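Local coordinates for epimerase family protein SDR39U1 (Homo sapiens, PDB 4B4O) that binds NADPH in a Rossmann-type domain and is a putative NADP-dependent oxidoreductase of the short-chain dehydrogenase/reductase family, at residues A54-P66 against F74-T86. The protein carries 3 engineered substitutions. Residues are numbered along the deposited sequence; the frame is centred on the assembly and turned at random. Where two conformers were deposited one is given.
Sequences AAVNLAGENILNP and FQKEVLGSRLETT. Engineered in segment 74-86: Leu-79 (natural residue Ile). With NDP (NADPH dihydro-nicotinamide-adenine-dinucleotide phosphate), chain I.
Arg-82 and the backbone carbonyl of Glu-61 show how, in this Rossmann-type domain, the loop after strand 54-57 is tied to helix 72-95. Both terminal nitrogens close end-on upon that one oxygen, NH1 at 2.8 Å from Glu-61 O on a lone pair, NH2 from above the carbonyl plane. NH1 also reaches back to Val-78 O, one turn earlier in the helix, while NH2 gives a bond of 2.9 Å to hydroxyl O2D of the nicotinamide ribose of NADPH. Ile-63 CD1 and Gly-60 CA lie over opposite faces of the guanidinium, which is sandwiched between them, and the in-plane bonds limit its rotation.

Two further sets of hydrogen bonds flank this grip. Ser-81 OG accepts a nearly straight bond from Glu-61 N (3.0 Å) and donates its own proton to Glu-77 O. At the strand end, the amide of Asn-57 divides its labour: OD1 closes an Asx turn with Ala-59 N, and ND2 forks in the amide plane to Thr-85 OG1 (3.1 Å) and Thr-86 OG1.

Apolar packing is modest: the side chains of Ile-63 and Val-78 cross at about a right angle, CG1 to CG1 3.8 Å. Asn-62 O lies near the plane of the Phe-74 ring, at its edge beside CZ.

The chain of Glu-61, bent at chi2 (78°), brings OE1 to the adenine amine N6A at 3.1 Å, while OE2 forms a salt bridge with Arg-68. A leucine in place of Arg-82 would probably leave Glu-61 O and the nicotinamide ribose hydroxyl without their shared donor. The same guanidinium thus touches both cofactor and loop, which is consistent with their being coupled.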
ATOM      1  N   ALA A  54       6.523  10.337  15.627  1.00 27.25           N
ATOM      2  CA  ALA A  54       6.071   9.147  14.933  1.00 25.34           C
ATOM      3  C   ALA A  54       6.795   8.990  13.609  1.00 24.20           C
ATOM      4  O   ALA A  54       7.298   9.951  13.041  1.00 24.59           O
ATOM      5  CB  ALA A  54       4.580   9.210  14.718  1.00 24.40           C
ATOM      6  N   ALA A  55       6.865   7.754  13.126  1.00 23.00           N
ATOM      7  CA  ALA A  55       7.533   7.459  11.859  1.00 22.11           C
ATOM      8  C   ALA A  55       6.718   6.468  11.026  1.00 20.39           C
ATOM      9  O   ALA A  55       6.033   5.595  11.570  1.00 20.01           O
ATOM     10  CB  ALA A  55       8.944   6.936  12.114  1.00 23.07           C
ATOM     11  N   VAL A  56       6.803   6.618   9.709  1.00 19.58           N
ATOM     12  CA  VAL A  56       6.142   5.729   8.747  1.00 18.18           C
ATOM     13  C   VAL A  56       7.143   5.376   7.655  1.00 18.13           C
ATOM     14  O   VAL A  56       7.916   6.237   7.251  1.00 18.88           O
ATOM     15  CB  VAL A  56       4.956   6.420   8.052  1.00 17.48           C
ATOM     16  CG1 VAL A  56       4.286   5.458   7.084  1.00 16.27           C
ATOM     17  CG2 VAL A  56       3.954   6.947   9.050  1.00 17.82           C
ATOM     18  N   ASN A  57       7.133   4.137   7.172  1.00 17.45           N
ATOM     19  CA  ASN A  57       7.880   3.811   5.957  1.00 17.48           C
ATOM     20  C   ASN A  57       6.983   3.376   4.797  1.00 16.46           C
ATOM     21  O   ASN A  57       6.155   2.469   4.934  1.00 15.68           O
ATOM     22  CB  ASN A  57       8.940   2.742   6.188  1.00 18.11           C
ATOM     23  CG  ASN A  57       9.978   2.725   5.080  1.00 18.75           C
ATOM     24  OD1 ASN A  57      10.204   3.711   4.413  1.00 19.10           O
ATOM     25  ND2 ASN A  57      10.604   1.608   4.893  1.00 19.11           N
ATOM     26  N   LEU A  58       7.190   4.035   3.657  1.00 16.69           N
ATOM     27  CA  LEU A  58       6.509   3.726   2.404  1.00 16.14           C
ATOM     28  C   LEU A  58       7.507   3.385   1.298  1.00 16.89           C
ATOM     29  O   LEU A  58       7.110   3.091   0.157  1.00 16.79           O
ATOM     30  CB  LEU A  58       5.658   4.919   1.967  1.00 16.07           C
ATOM     31  CG  LEU A  58       4.631   5.445   2.963  1.00 15.65           C
ATOM     32  CD1 LEU A  58       4.014   6.710   2.408  1.00 15.99           C
ATOM     33  CD2 LEU A  58       3.578   4.416   3.283  1.00 14.71           C
ATOM     34  N   ALA A  59       8.795   3.403   1.619  1.00 17.85           N
ATOM     35  CA  ALA A  59       9.832   3.299   0.603  1.00 18.95           C
ATOM     36  C   ALA A  59       9.796   1.932  -0.091  1.00 18.83           C
ATOM     37  O   ALA A  59       9.689   0.913   0.560  1.00 18.40           O
ATOM     38  CB  ALA A  59      11.205   3.549   1.220  1.00 20.18           C
ATOM     39  N   GLY A  60       9.916   1.931  -1.418  1.00 19.47           N
ATOM     40  CA  GLY A  60      10.006   0.691  -2.178  1.00 19.78           C
ATOM     41  C   GLY A  60      10.117   0.912  -3.682  1.00 20.83           C
ATOM     42  O   GLY A  60       9.413   1.744  -4.248  1.00 20.68           O
ATOM     43  N   GLU A  61      11.024   0.184  -4.319  1.00 22.15           N
ATOM     44  CA  GLU A  61      11.063   0.132  -5.767  1.00 23.38           C
ATOM     45  C   GLU A  61       9.679  -0.314  -6.251  1.00 22.42           C
ATOM     46  O   GLU A  61       9.125  -1.290  -5.745  1.00 21.43           O
ATOM     47  CB  GLU A  61      12.132  -0.850  -6.228  1.00 24.97           C
ATOM     48  CG  GLU A  61      12.226  -1.024  -7.734  1.00 26.62           C
ATOM     49  CD  GLU A  61      12.947   0.105  -8.453  1.00 28.27           C
ATOM     50  OE1 GLU A  61      13.488   1.023  -7.796  1.00 28.23           O
ATOM     51  OE2 GLU A  61      12.957   0.050  -9.694  1.00 29.81           O
ATOM     52  N   ASN A  62       9.156   0.377  -7.260  1.00 22.96           N
ATOM     53  CA  ASN A  62       7.831   0.075  -7.784  1.00 22.33           C
ATOM     54  C   ASN A  62       7.714  -1.300  -8.458  1.00 22.95           C
ATOM     55  O   ASN A  62       8.422  -1.597  -9.425  1.00 24.73           O
ATOM     56  CB  ASN A  62       7.395   1.133  -8.798  1.00 23.24           C
ATOM     57  CG  ASN A  62       5.904   1.076  -9.055  1.00 22.43           C
ATOM     58  OD1 ASN A  62       5.451   0.478 -10.019  1.00 23.24           O
ATOM     59  ND2 ASN A  62       5.124   1.636  -8.118  1.00 20.93           N
ATOM     60  N   ILE A  63       6.816  -2.124  -7.939  1.00 21.67           N
ATOM     61  CA  ILE A  63       6.716  -3.512  -8.359  1.00 22.20           C
ATOM     62  C   ILE A  63       6.019  -3.651  -9.710  1.00 23.31           C
ATOM     63  O   ILE A  63       6.513  -4.354 -10.594  1.00 24.97           O
ATOM     64  CB  ILE A  63       5.954  -4.335  -7.300  1.00 20.61           C
ATOM     65  CG1 ILE A  63       6.778  -4.404  -6.005  1.00 20.01           C
ATOM     66  CG2 ILE A  63       5.661  -5.741  -7.805  1.00 21.27           C
ATOM     67  CD1 ILE A  63       6.100  -5.049  -4.806  1.00 18.63           C
ATOM     68  N   LEU A  64       4.859  -3.004  -9.857  1.00 22.59           N
ATOM     69  CA  LEU A  64       4.027  -3.171 -11.065  1.00 23.69           C
ATOM     70  C   LEU A  64       4.675  -2.614 -12.342  1.00 25.92           C
ATOM     71  O   LEU A  64       4.378  -3.070 -13.427  1.00 27.47           O
ATOM     72  CB  LEU A  64       2.625  -2.550 -10.875  1.00 22.60           C
ATOM     73  N   ASN A  65       5.580  -1.647 -12.203  1.00 26.28           N
ATOM     74  CA  ASN A  65       6.323  -1.036 -13.318  1.00 28.58           C
ATOM     75  C   ASN A  65       6.576  -1.939 -14.546  1.00 30.86           C
ATOM     76  O   ASN A  65       7.599  -2.632 -14.633  1.00 31.91           O
ATOM     77  CB  ASN A  65       7.645  -0.487 -12.778  1.00 28.79           C
ATOM     78  CG  ASN A  65       8.455   0.260 -13.818  1.00 31.24           C
ATOM     79  OD1 ASN A  65       8.087   0.369 -15.010  1.00 33.00           O
ATOM     80  ND2 ASN A  65       9.570   0.796 -13.363  1.00 31.58           N
ATOM     81  N   PRO A  66       5.663  -1.884 -15.533  1.00 31.93           N
ATOM     82  CA  PRO A  66       5.800  -2.680 -16.772  1.00 34.44           C
ATOM     83  C   PRO A  66       7.058  -2.441 -17.599  1.00 37.08           C
ATOM     84  O   PRO A  66       7.395  -3.261 -18.463  1.00 39.26           O
ATOM     85  CB  PRO A  66       4.593  -2.253 -17.606  1.00 35.23           C
ATOM     86  CG  PRO A  66       4.185  -0.933 -17.037  1.00 33.82           C
ATOM     87  CD  PRO A  66       4.472  -1.015 -15.570  1.00 31.19           C
ATOM     88  N   PHE A  74      16.014  -7.125 -10.637  1.00 36.80           N
ATOM     89  CA  PHE A  74      14.851  -6.307 -10.266  1.00 34.26           C
ATOM     90  C   PHE A  74      14.190  -6.853  -9.006  1.00 31.96           C
ATOM     91  O   PHE A  74      13.708  -6.117  -8.149  1.00 30.00           O
ATOM     92  CB  PHE A  74      13.847  -6.267 -11.425  1.00 34.51           C
ATOM     93  CG  PHE A  74      12.619  -5.456 -11.137  1.00 32.22           C
ATOM     94  CD1 PHE A  74      12.717  -4.158 -10.716  1.00 31.37           C
ATOM     95  CD2 PHE A  74      11.363  -5.993 -11.297  1.00 31.13           C
ATOM     96  CE1 PHE A  74      11.577  -3.403 -10.444  1.00 29.48           C
ATOM     97  CE2 PHE A  74      10.218  -5.239 -11.036  1.00 29.25           C
ATOM     98  CZ  PHE A  74      10.321  -3.948 -10.601  1.00 28.42           C
ATOM     99  N   GLN A  75      14.150  -8.174  -8.935  1.00 32.46           N
ATOM    100  CA  GLN A  75      13.733  -8.895  -7.748  1.00 30.92           C
ATOM    101  C   GLN A  75      14.551  -8.453  -6.536  1.00 30.52           C
ATOM    102  O   GLN A  75      14.001  -8.150  -5.493  1.00 28.65           O
ATOM    103  CB  GLN A  75      13.937 -10.391  -7.994  1.00 32.40           C
ATOM    104  CG  GLN A  75      12.730 -11.215  -7.650  1.00 30.99           C
ATOM    105  CD  GLN A  75      12.699 -12.559  -8.337  1.00 32.73           C
ATOM    106  OE1 GLN A  75      12.993 -12.684  -9.537  1.00 34.66           O
ATOM    107  NE2 GLN A  75      12.292 -13.583  -7.580  1.00 32.21           N
ATOM    108  N   LYS A  76      15.877  -8.444  -6.681  1.00 32.56           N
ATOM    109  CA  LYS A  76      16.759  -8.016  -5.600  1.00 32.62           C
ATOM    110  C   LYS A  76      16.466  -6.585  -5.176  1.00 31.10           C
ATOM    111  O   LYS A  76      16.480  -6.303  -3.990  1.00 30.05           O
ATOM    112  CB  LYS A  76      18.237  -8.201  -5.973  1.00 35.40           C
ATOM    113  CG  LYS A  76      18.766  -9.604  -5.650  1.00 36.85           C
ATOM    114  N   GLU A  77      16.210  -5.686  -6.128  1.00 31.20           N
ATOM    115  CA  GLU A  77      15.847  -4.294  -5.803  0.50 29.90           C
ATOM    116  C   GLU A  77      14.474  -4.201  -5.102  1.00 27.36           C
ATOM    117  O   GLU A  77      14.301  -3.391  -4.195  1.00 26.22           O
ATOM    118  CB  GLU A  77      15.873  -3.382  -7.064  0.50 30.93           C
ATOM    119  CG  GLU A  77      17.171  -2.583  -7.314  0.50 32.93           C
ATOM    120  CD  GLU A  77      17.602  -2.534  -8.792  0.50 35.27           C
ATOM    121  OE1 GLU A  77      16.736  -2.276  -9.655  0.50 35.00           O
ATOM    122  OE2 GLU A  77      18.800  -2.748  -9.103  0.50 37.60           O
ATOM    123  N   VAL A  78      13.505  -5.008  -5.526  1.00 26.71           N
ATOM    124  CA  VAL A  78      12.181  -4.950  -4.913  1.00 24.55           C
ATOM    125  C   VAL A  78      12.323  -5.310  -3.442  1.00 23.74           C
ATOM    126  O   VAL A  78      11.799  -4.621  -2.570  1.00 22.38           O
ATOM    127  CB  VAL A  78      11.171  -5.896  -5.608  1.00 24.29           C
ATOM    128  CG1 VAL A  78       9.948  -6.171  -4.724  1.00 22.34           C
ATOM    129  CG2 VAL A  78      10.750  -5.344  -6.963  1.00 24.92           C
ATOM    130  N   LEU A  79      13.066  -6.384  -3.181  1.00 24.86           N
ATOM    131  CA  LEU A  79      13.297  -6.897  -1.835  1.00 24.59           C
ATOM    132  C   LEU A  79      14.206  -5.982  -1.028  1.00 25.00           C
ATOM    133  O   LEU A  79      13.820  -5.505   0.047  1.00 23.91           O
ATOM    134  CB  LEU A  79      13.908  -8.297  -1.920  1.00 26.11           C
ATOM    135  CG  LEU A  79      13.992  -9.140  -0.633  1.00 26.11           C
ATOM    136  CD1 LEU A  79      12.628  -9.363   0.002  1.00 24.26           C
ATOM    137  CD2 LEU A  79      14.708 -10.477  -0.885  1.00 28.04           C
ATOM    138  N   GLY A  80      15.383  -5.683  -1.571  1.00 26.73           N
ATOM    139  CA  GLY A  80      16.375  -4.876  -0.874  1.00 27.53           C
ATOM    140  C   GLY A  80      15.901  -3.482  -0.522  1.00 26.30           C
ATOM    141  O   GLY A  80      16.154  -2.997   0.568  1.00 26.18           O
ATOM    142  N   SER A  81      15.220  -2.821  -1.452  1.00 25.63           N
ATOM    143  CA  SER A  81      14.723  -1.476  -1.213  1.00 24.66           C
ATOM    144  C   SER A  81      13.791  -1.415  -0.002  1.00 22.98           C
ATOM    145  O   SER A  81      13.793  -0.440   0.729  1.00 22.71           O
ATOM    146  CB  SER A  81      14.011  -0.923  -2.469  1.00 24.35           C
ATOM    147  OG  SER A  81      12.797  -1.605  -2.741  1.00 23.09           O
ATOM    148  N   ARG A  82      12.970  -2.437   0.173  1.00 22.05           N
ATOM    149  CA  ARG A  82      12.036  -2.471   1.283  1.00 20.69           C
ATOM    150  C   ARG A  82      12.699  -2.883   2.609  1.00 21.33           C
ATOM    151  O   ARG A  82      12.489  -2.224   3.633  1.00 20.97           O
ATOM    152  CB  ARG A  82      10.833  -3.366   0.948  1.00 19.61           C
ATOM    153  CG  ARG A  82       9.929  -2.745  -0.098  1.00 18.89           C
ATOM    154  CD  ARG A  82       8.968  -3.699  -0.769  1.00 18.37           C
ATOM    155  NE  ARG A  82       8.048  -2.945  -1.623  1.00 17.80           N
ATOM    156  CZ  ARG A  82       8.269  -2.611  -2.889  1.00 18.63           C
ATOM    157  NH1 ARG A  82       9.404  -2.949  -3.521  1.00 20.11           N
ATOM    158  NH2 ARG A  82       7.347  -1.918  -3.542  1.00 18.21           N
ATOM    159  N   LEU A  83      13.494  -3.944   2.608  1.00 22.51           N
ATOM    160  CA  LEU A  83      14.149  -4.387   3.841  1.00 23.43           C
ATOM    161  C   LEU A  83      15.178  -3.363   4.361  1.00 24.55           C
ATOM    162  O   LEU A  83      15.231  -3.072   5.551  1.00 24.73           O
ATOM    163  CB  LEU A  83      14.833  -5.749   3.649  1.00 24.78           C
ATOM    164  CG  LEU A  83      14.116  -6.983   3.092  1.00 24.35           C
ATOM    165  CD1 LEU A  83      15.030  -8.206   3.154  1.00 26.19           C
ATOM    166  CD2 LEU A  83      12.812  -7.242   3.838  1.00 22.84           C
ATOM    167  N   GLU A  84      15.998  -2.815   3.465  1.00 25.50           N
ATOM    168  CA  GLU A  84      17.081  -1.924   3.890  1.00 26.89           C
ATOM    169  C   GLU A  84      16.525  -0.641   4.458  1.00 25.99           C
ATOM    170  O   GLU A  84      16.899  -0.263   5.554  1.00 26.66           O
ATOM    171  CB  GLU A  84      18.079  -1.643   2.765  1.00 28.36           C
ATOM    172  CG  GLU A  84      18.886  -2.867   2.396  1.00 29.89           C
ATOM    173  CD  GLU A  84      19.742  -2.689   1.143  1.00 31.47           C
ATOM    174  OE1 GLU A  84      20.192  -1.538   0.852  1.00 32.07           O
ATOM    175  OE2 GLU A  84      20.041  -3.727   0.484  1.00 32.43           O
ATOM    176  N   THR A  85      15.631   0.024   3.738  1.00 24.70           N
ATOM    177  CA  THR A  85      15.029   1.265   4.254  1.00 23.97           C
ATOM    178  C   THR A  85      14.279   1.016   5.561  1.00 23.20           C
ATOM    179  O   THR A  85      14.435   1.763   6.520  1.00 23.71           O
ATOM    180  CB  THR A  85      14.078   1.951   3.254  1.00 22.82           C
ATOM    181  OG1 THR A  85      12.981   1.083   2.954  1.00 21.45           O
ATOM    182  CG2 THR A  85      14.831   2.354   1.995  1.00 23.91           C
ATOM    183  N   THR A  86      13.512  -0.064   5.618  1.00 22.26           N
ATOM    184  CA  THR A  86      12.786  -0.390   6.838  1.00 21.77           C
ATOM    185  C   THR A  86      13.744  -0.646   8.012  1.00 23.36           C
ATOM    186  O   THR A  86      13.534  -0.165   9.120  1.00 23.66           O
ATOM    187  CB  THR A  86      11.837  -1.592   6.619  1.00 20.70           C
ATOM    188  OG1 THR A  86      10.910  -1.274   5.576  1.00 19.43           O
ATOM    189  CG2 THR A  86      11.055  -1.952   7.903  1.00 20.42           C
TER
HETATM  190  PA  NDP I 999       5.526   4.814  -4.954  1.00  2.00           P
HETATM  191  O1A NDP I 999       6.378   4.024  -5.978  1.00  2.00           O
HETATM  192  O2A NDP I 999       4.643   5.991  -5.418  1.00  2.00           O
HETATM  193  O5B NDP I 999       6.442   5.520  -3.803  1.00  2.00           O
HETATM  194  C5B NDP I 999       7.639   4.838  -3.441  1.00  2.00           C
HETATM  195  C4B NDP I 999       8.619   5.857  -2.917  1.00  2.00           C
HETATM  196  O4B NDP I 999       9.713   5.133  -2.360  1.00  2.00           O
HETATM  197  C3B NDP I 999       9.151   6.761  -4.034  1.00  2.00           C
HETATM  198  O3B NDP I 999       8.569   8.096  -4.023  1.00  2.00           O
HETATM  199  C2B NDP I 999      10.646   6.841  -3.764  1.00  2.00           C
HETATM  200  O2B NDP I 999      10.990   7.994  -3.011  1.00  2.00           O
HETATM  201  C1B NDP I 999      10.923   5.663  -2.880  1.00  2.00           C
HETATM  202  N9A NDP I 999      11.553   4.653  -3.733  1.00  2.00           N
HETATM  203  C8A NDP I 999      11.243   4.209  -4.994  1.00  2.00           C
HETATM  204  N7A NDP I 999      12.200   3.267  -5.392  1.00  2.00           N
HETATM  205  C5A NDP I 999      13.096   3.145  -4.377  1.00  2.00           C
HETATM  206  C6A NDP I 999      14.308   2.370  -4.091  1.00  2.00           C
HETATM  207  N6A NDP I 999      14.792   1.467  -4.969  1.00  2.00           N
HETATM  208  N1A NDP I 999      14.936   2.559  -2.912  1.00  2.00           N
HETATM  209  C2A NDP I 999      14.455   3.471  -2.018  1.00  2.00           C
HETATM  210  N3A NDP I 999      13.334   4.201  -2.192  1.00  2.00           N
HETATM  211  C4A NDP I 999      12.656   4.056  -3.307  1.00  2.00           C
HETATM  212  O3  NDP I 999       4.694   3.626  -4.236  1.00  2.00           O
HETATM  213  PN  NDP I 999       3.284   3.844  -3.485  1.00  2.00           P
HETATM  214  O1N NDP I 999       3.261   5.241  -2.884  1.00  2.00           O
HETATM  215  O2N NDP I 999       2.165   3.467  -4.408  1.00  2.00           O
HETATM  216  O5D NDP I 999       3.355   2.702  -2.301  1.00  2.00           O
HETATM  217  C5D NDP I 999       4.376   2.921  -1.302  1.00  2.00           C
HETATM  218  C4D NDP I 999       4.696   1.655  -0.533  1.00  2.00           C
HETATM  219  O4D NDP I 999       3.441   1.024  -0.311  1.00  2.00           O
HETATM  220  C3D NDP I 999       5.554   0.629  -1.300  1.00  2.00           C
HETATM  221  O3D NDP I 999       6.509  -0.014  -0.397  1.00  2.00           O
HETATM  222  C2D NDP I 999       4.529  -0.349  -1.884  1.00  2.00           C
HETATM  223  O2D NDP I 999       4.894  -1.732  -1.969  1.00  2.00           O
HETATM  224  C1D NDP I 999       3.438  -0.301  -0.847  1.00  2.00           C
HETATM  225  N1N NDP I 999       2.111  -0.671  -1.373  1.00  2.00           N
HETATM  226  C2N NDP I 999       1.550  -0.003  -2.392  1.00  2.00           C
HETATM  227  C3N NDP I 999       0.310  -0.358  -2.872  1.00  2.00           C
HETATM  228  C7N NDP I 999      -0.272   0.422  -3.992  1.00  2.00           C
HETATM  229  O7N NDP I 999       0.212   1.526  -4.234  1.00  2.00           O
HETATM  230  N7N NDP I 999      -1.286  -0.057  -4.707  1.00  2.00           N
HETATM  231  C4N NDP I 999      -0.478  -1.458  -2.247  1.00  2.00           C
HETATM  232  C5N NDP I 999       0.215  -2.107  -1.141  1.00  2.00           C
HETATM  233  C6N NDP I 999       1.472  -1.681  -0.751  1.00  2.00           C
HETATM  234  P2B NDP I 999      12.339   8.860  -3.429  1.00  2.00           P
HETATM  235  O1X NDP I 999      13.522   8.070  -2.909  1.00  2.00           O
HETATM  236  O2X NDP I 999      12.340   8.997  -4.981  1.00  2.00           O
HETATM  237  O3X NDP I 999      12.003  10.121  -2.595  1.00  2.00           O